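Local coordinates for protein copper chaperone PCu(A)C (Methylosinus trichosporium OB3b, PDB 6P1F) that binds copper through its PCuAC domain, the part present here, and probably serves as a copper chaperone in this methane-oxidizing bacterium, at residues A17-E20 against G21-R24; K91-P94 against V95-A99. All blocks are in the same frame, centred on the assembly; numbering follows the deposited sequence.

Interaction 1: residues A17-E20 against G21-R24; sequences APLE and GETR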
ATOM      1  N   ALA A  17       8.353  -9.844   0.718  1.00 19.75           N
ATOM      2  CA  ALA A  17       9.621  -9.543   0.082  1.00 18.75           C
ATOM      3  C   ALA A  17       9.616 -10.188  -1.305  1.00 22.84           C
ATOM      4  O   ALA A  17       9.045 -11.259  -1.469  1.00 20.84           O
ATOM      5  CB  ALA A  17      10.771 -10.050   0.910  1.00 21.18           C
ATOM      6  N   PRO A  18      10.218  -9.527  -2.302  1.00 21.49           N
ATOM      7  CA  PRO A  18      10.266 -10.189  -3.614  1.00 20.12           C
ATOM      8  C   PRO A  18      11.073 -11.491  -3.562  1.00 17.99           C
ATOM      9  O   PRO A  18      12.072 -11.615  -2.834  1.00 22.40           O
ATOM     10  CB  PRO A  18      10.929  -9.151  -4.533  1.00 22.49           C
ATOM     11  CG  PRO A  18      11.605  -8.178  -3.612  1.00 27.31           C
ATOM     12  CD  PRO A  18      10.870  -8.211  -2.301  1.00 23.08           C
ATOM     13  N   LEU A  19      10.588 -12.472  -4.308  1.00 22.35           N
ATOM     14  CA  LEU A  19      11.295 -13.724  -4.456  1.00 25.21           C
ATOM     15  C   LEU A  19      12.659 -13.498  -5.085  1.00 24.69           C
ATOM     16  O   LEU A  19      12.897 -12.507  -5.808  1.00 20.80           O
ATOM     17  CB  LEU A  19      10.478 -14.705  -5.301  1.00 23.77           C
ATOM     18  CG  LEU A  19       9.192 -15.299  -4.723  1.00 26.47           C
ATOM     19  CD1 LEU A  19       8.325 -15.869  -5.847  1.00 30.10           C
ATOM     20  CD2 LEU A  19       9.544 -16.388  -3.730  1.00 28.69           C
ATOM     21  N   GLU A  20      13.572 -14.422  -4.802  1.00 26.25           N
ATOM     22  CA  GLU A  20      14.917 -14.257  -5.305  1.00 25.48           C
ATOM     23  C   GLU A  20      14.901 -14.063  -6.809  1.00 27.01           C
ATOM     24  O   GLU A  20      14.305 -14.857  -7.561  1.00 25.37           O
ATOM     25  CB  GLU A  20      15.800 -15.449  -4.938  1.00 32.52           C
ATOM     26  CG  GLU A  20      17.189 -15.316  -5.556  1.00 46.07           C
ATOM     27  CD  GLU A  20      18.274 -16.015  -4.756  1.00 63.03           C
ATOM     28  OE1 GLU A  20      17.936 -16.941  -3.984  1.00 58.29           O
ATOM     29  OE2 GLU A  20      19.462 -15.642  -4.913  1.00 64.87           O
ATOM     30  N   GLY A  21      15.497 -12.970  -7.239  1.00 25.05           N
ATOM     31  CA  GLY A  21      15.587 -12.682  -8.653  1.00 26.56           C
ATOM     32  C   GLY A  21      14.450 -11.870  -9.227  1.00 31.17           C
ATOM     33  O   GLY A  21      14.555 -11.387 -10.354  1.00 31.57           O
ATOM     34  N   GLU A  22      13.370 -11.697  -8.471  1.00 25.15           N
ATOM     35  CA  GLU A  22      12.200 -10.983  -8.995  1.00 22.51           C
ATOM     36  C   GLU A  22      12.163  -9.499  -8.616  1.00 23.57           C
ATOM     37  O   GLU A  22      12.820  -9.076  -7.662  1.00 25.79           O
ATOM     38  CB  GLU A  22      10.917 -11.662  -8.528  1.00 22.83           C
ATOM     39  CG  GLU A  22      10.953 -13.139  -8.899  1.00 23.88           C
ATOM     40  CD  GLU A  22       9.594 -13.795  -8.983  1.00 32.66           C
ATOM     41  OE1 GLU A  22       8.575 -13.105  -8.772  1.00 29.09           O
ATOM     42  OE2 GLU A  22       9.562 -15.030  -9.240  1.00 23.45           O
ATOM     43  N   THR A  23      11.395  -8.740  -9.391  1.00 21.98           N
ATOM     44  CA  THR A  23      11.336  -7.287  -9.232  1.00 23.53           C
ATOM     45  C   THR A  23       9.912  -6.789  -8.954  1.00 24.15           C
ATOM     46  O   THR A  23       9.667  -5.611  -9.077  1.00 20.07           O
ATOM     47  CB  THR A  23      11.851  -6.576 -10.497  1.00 24.40           C
ATOM     48  OG1 THR A  23      10.977  -6.905 -11.588  1.00 29.64           O
ATOM     49  CG2 THR A  23      13.276  -7.026 -10.827  1.00 28.60           C
ATOM     50  N   ARG A  24       8.976  -7.675  -8.589  1.00 20.64           N
ATOM     51  CA  ARG A  24       7.625  -7.257  -8.211  1.00 19.98           C
ATOM     52  C   ARG A  24       7.314  -7.824  -6.848  1.00 22.08           C
ATOM     53  O   ARG A  24       7.835  -8.874  -6.497  1.00 24.24           O
ATOM     54  CB  ARG A  24       6.564  -7.764  -9.186  1.00 31.19           C
ATOM     55  CG  ARG A  24       6.367  -6.930 -10.403  1.00 35.30           C
ATOM     56  CD  ARG A  24       5.219  -7.468 -11.249  1.00 32.78           C
ATOM     57  NE  ARG A  24       4.976  -6.578 -12.379  1.00 44.61           N
ATOM     58  CZ  ARG A  24       3.833  -5.945 -12.597  1.00 36.83           C
ATOM     59  NH1 ARG A  24       2.803  -6.126 -11.778  1.00 35.67           N
ATOM     60  NH2 ARG A  24       3.720  -5.142 -13.636  1.00 43.84           N
TER
HETATM   61  O   HOH W   1       8.219 -11.743  -5.973  1.00 31.81           O
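Leu19 and Glu22 meet twice, once through the backbone and once through side chains that run alongside each other in the same direction. The backbone link is a hydrogen bond from Glu22 N to Leu19 O, 2.8 Å long and close to straight (165°). Beside this bond, the carboxylate of Glu22 lies along the leucine: Leu19 CD1 is 3.7 Å from Glu22 OE2, and Leu19 CB is 3.9 Å from Glu22 CD. Glu22 reaches this place because its CG stands anti to its own carbonyl carbon (chi1 -54°) and the chain beyond is extended. These contacts span a type II beta turn, Leu19 to Glu22, in the connection between the antiparallel strands 8-16 and 24-33 of the PCuAC domain, whose all-beta fold is of the cupredoxin-like kind. Gly21 occupies the third position of the turn with a positive phi of 91°, where a beta carbon would clash with Glu20 O, so a residue with a side chain is hard to accommodate. Glu20, at the second position, lays its CB and CG against Gly21 N. Pro18 meets the returning chain, its CB resting 3.7 Å from Glu22 O and equally far from Arg24 O, while its ring also packs on Met92 and Ile89. A water sits between the limbs: it accepts from Leu19 N at 3.0 Å, and Arg24 O (2.9 Å) and the carboxylate oxygen Glu22 OE1 (3.1 Å) are both within its hydrogen-bonding range. The NH1 of Arg24 forms a salt bridge with Glu85, a residue that binds zinc in another structure of this protein.

Interaction 2: residues K91-P94 against V95-A99; sequences KMNP and VGWAA
Pro94 lies over one face of the Trp97 indole, and this CH-pi contact belongs to the outer, exposed part of the interaction. Pro94 CG sits 3.9 Å from the centroid of the Trp97 five-membered ring, only 11° off its normal; the neighbouring Pro94 CD is 3.7 Å from Trp97 CD2, displaced toward the rim. The backbone brings the two together, since Trp97 N donates to Pro94 O at 3.0 Å. On the same exposed turn, Gly96 takes a positive phi, a backbone shape that residues with a beta carbon adopt poorly, while the side chain of Val95 packs on Ala17. Backbone hydrogen bonds between Gly96 or Trp97 and Val117 tie the turn to strand 109-118. Asn93 crosses Trp97 at about a right angle, its CB 3.8 Å from Trp97 CB. With CG anti to the carbonyl carbon (chi1 -78°), the amide of Asn93 swings toward the start of strand 98-105, where ND2 donates to Ala98 O at 2.9 Å. That bond is almost perfectly straight (177°), runs nearly along the C=O axis, and has its acceptor in the amide plane, which should fix the rotation of the group. If a leucine stood here instead, Ala98 O would probably lose this N-H donor and the loop its side-chain tie to the strand. The tight inner part is different in kind: Met92, its chain bent beyond CG, sets SD 3.6 Å from CB of the buried Ala99, and both residues also pack on Leu15, with Val117 touching the methionine. At the centre of the contact is a type II beta turn, Pro94 to Trp97, with glycine at its third position, leading the chain into strand 98-105 of the cupredoxin-like sheet.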
ATOM      1  N   LYS A  91      15.464  -2.082  -5.146  1.00 27.17           N
ATOM      2  CA  LYS A  91      16.054  -2.501  -3.884  1.00 34.07           C
ATOM      3  C   LYS A  91      14.966  -2.740  -2.842  1.00 29.07           C
ATOM      4  O   LYS A  91      13.908  -2.097  -2.865  1.00 28.77           O
ATOM      5  CB  LYS A  91      17.060  -1.450  -3.390  1.00 34.20           C
ATOM      6  CG  LYS A  91      16.482  -0.087  -3.113  1.00 35.97           C
ATOM      7  CD  LYS A  91      17.381   0.704  -2.139  1.00 51.11           C
ATOM      8  CE  LYS A  91      17.083   2.201  -2.170  1.00 53.86           C
ATOM      9  NZ  LYS A  91      16.998   2.730  -3.563  1.00 52.55           N
ATOM     10  N   MET A  92      15.210  -3.681  -1.944  1.00 23.55           N
ATOM     11  CA  MET A  92      14.267  -3.918  -0.861  1.00 22.62           C
ATOM     12  C   MET A  92      15.027  -4.342   0.385  1.00 24.20           C
ATOM     13  O   MET A  92      15.930  -5.174   0.323  1.00 23.10           O
ATOM     14  CB  MET A  92      13.224  -4.981  -1.260  1.00 23.66           C
ATOM     15  CG  MET A  92      12.079  -5.183  -0.257  1.00 22.36           C
ATOM     16  SD  MET A  92      11.139  -3.701   0.134  1.00 27.35           S
ATOM     17  CE  MET A  92      10.392  -3.309  -1.469  1.00 25.24           C
ATOM     18  N   ASN A  93      14.681  -3.755   1.521  1.00 23.72           N
ATOM     19  CA  ASN A  93      15.330  -4.145   2.750  1.00 23.31           C
ATOM     20  C   ASN A  93      15.033  -5.616   3.074  1.00 21.91           C
ATOM     21  O   ASN A  93      14.078  -6.213   2.541  1.00 22.02           O
ATOM     22  CB  ASN A  93      14.893  -3.188   3.892  1.00 21.10           C
ATOM     23  CG  ASN A  93      15.615  -1.851   3.847  1.00 28.10           C
ATOM     24  OD1 ASN A  93      16.738  -1.766   3.355  1.00 30.35           O
ATOM     25  ND2 ASN A  93      14.964  -0.787   4.344  1.00 26.56           N
ATOM     26  N   PRO A  94      15.842  -6.227   3.952  1.00 22.32           N
ATOM     27  CA  PRO A  94      15.636  -7.617   4.342  1.00 22.30           C
ATOM     28  C   PRO A  94      14.321  -7.859   5.033  1.00 24.08           C
ATOM     29  O   PRO A  94      13.712  -6.943   5.607  1.00 21.85           O
ATOM     30  CB  PRO A  94      16.777  -7.884   5.343  1.00 27.42           C
ATOM     31  CG  PRO A  94      17.804  -6.898   5.027  1.00 24.27           C
ATOM     32  CD  PRO A  94      17.102  -5.681   4.500  1.00 21.27           C
ATOM     33  N   VAL A  95      13.919  -9.118   5.025  1.00 19.87           N
ATOM     34  CA  VAL A  95      12.789  -9.561   5.805  1.00 19.15           C
ATOM     35  C   VAL A  95      13.051  -9.220   7.263  1.00 25.15           C
ATOM     36  O   VAL A  95      14.156  -9.471   7.773  1.00 24.76           O
ATOM     37  CB  VAL A  95      12.568 -11.071   5.664  1.00 19.79           C
ATOM     38  CG1 VAL A  95      11.545 -11.549   6.643  1.00 24.26           C
ATOM     39  CG2 VAL A  95      12.113 -11.397   4.221  1.00 25.40           C
ATOM     40  N   GLY A  96      12.047  -8.651   7.915  1.00 19.84           N
ATOM     41  CA  GLY A  96      12.158  -8.247   9.310  1.00 20.00           C
ATOM     42  C   GLY A  96      12.356  -6.753   9.439  1.00 22.64           C
ATOM     43  O   GLY A  96      12.186  -6.183  10.532  1.00 24.12           O
ATOM     44  N   TRP A  97      12.718  -6.102   8.335  1.00 20.42           N
ATOM     45  CA  TRP A  97      12.941  -4.667   8.333  1.00 21.30           C
ATOM     46  C   TRP A  97      11.676  -3.995   7.775  1.00 19.40           C
ATOM     47  O   TRP A  97      10.640  -4.633   7.699  1.00 20.00           O
ATOM     48  CB  TRP A  97      14.161  -4.285   7.488  1.00 20.63           C
ATOM     49  CG  TRP A  97      15.520  -4.888   7.963  1.00 21.21           C
ATOM     50  CD1 TRP A  97      15.723  -6.099   8.563  1.00 26.47           C
ATOM     51  CD2 TRP A  97      16.794  -4.271   7.862  1.00 20.58           C
ATOM     52  NE1 TRP A  97      17.061  -6.274   8.834  1.00 26.46           N
ATOM     53  CE2 TRP A  97      17.739  -5.164   8.406  1.00 25.47           C
ATOM     54  CE3 TRP A  97      17.232  -3.046   7.366  1.00 20.81           C
ATOM     55  CZ2 TRP A  97      19.093  -4.872   8.459  1.00 22.35           C
ATOM     56  CZ3 TRP A  97      18.576  -2.772   7.398  1.00 26.91           C
ATOM     57  CH2 TRP A  97      19.491  -3.676   7.947  1.00 23.71           C
ATOM     58  N   ALA A  98      11.795  -2.736   7.396  1.00 18.87           N
ATOM     59  CA  ALA A  98      10.666  -2.024   6.805  1.00 17.75           C
ATOM     60  C   ALA A  98      11.143  -1.285   5.594  1.00 19.53           C
ATOM     61  O   ALA A  98      12.328  -1.000   5.450  1.00 23.05           O
ATOM     62  CB  ALA A  98      10.003  -1.054   7.820  1.00 16.24           C
ATOM     63  N   ALA A  99      10.196  -0.968   4.712  1.00 18.28           N
ATOM     64  CA  ALA A  99      10.448  -0.221   3.494  1.00 18.87           C
ATOM     65  C   ALA A  99       9.744   1.136   3.588  1.00 16.75           C
ATOM     66  O   ALA A  99       8.528   1.187   3.776  1.00 19.38           O
ATOM     67  CB  ALA A  99       9.930  -1.017   2.269  1.00 23.62           C
TER

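In the fold
Interactions 1 and 2 are both surface contacts of one domain, their centres 12 Å apart, and each is built on a type II beta turn with glycine third. They join directly: Ala17 CB meets Val95 CG2 at 3.8 Å, and Pro18 CD meets Met92 CG at 3.8 Å. The chemistry differs with place. Residues 17-24 connect two strands that pair with each other, and their contact relies on backbone, water and a carboxylate lying along a leucine. Residues 91-99 lead from strand 73-89 to strand 98-105 and combine an exposed proline-on-indole contact with a hydrogen bond from a side-chain amide and one buried residue, Ala99.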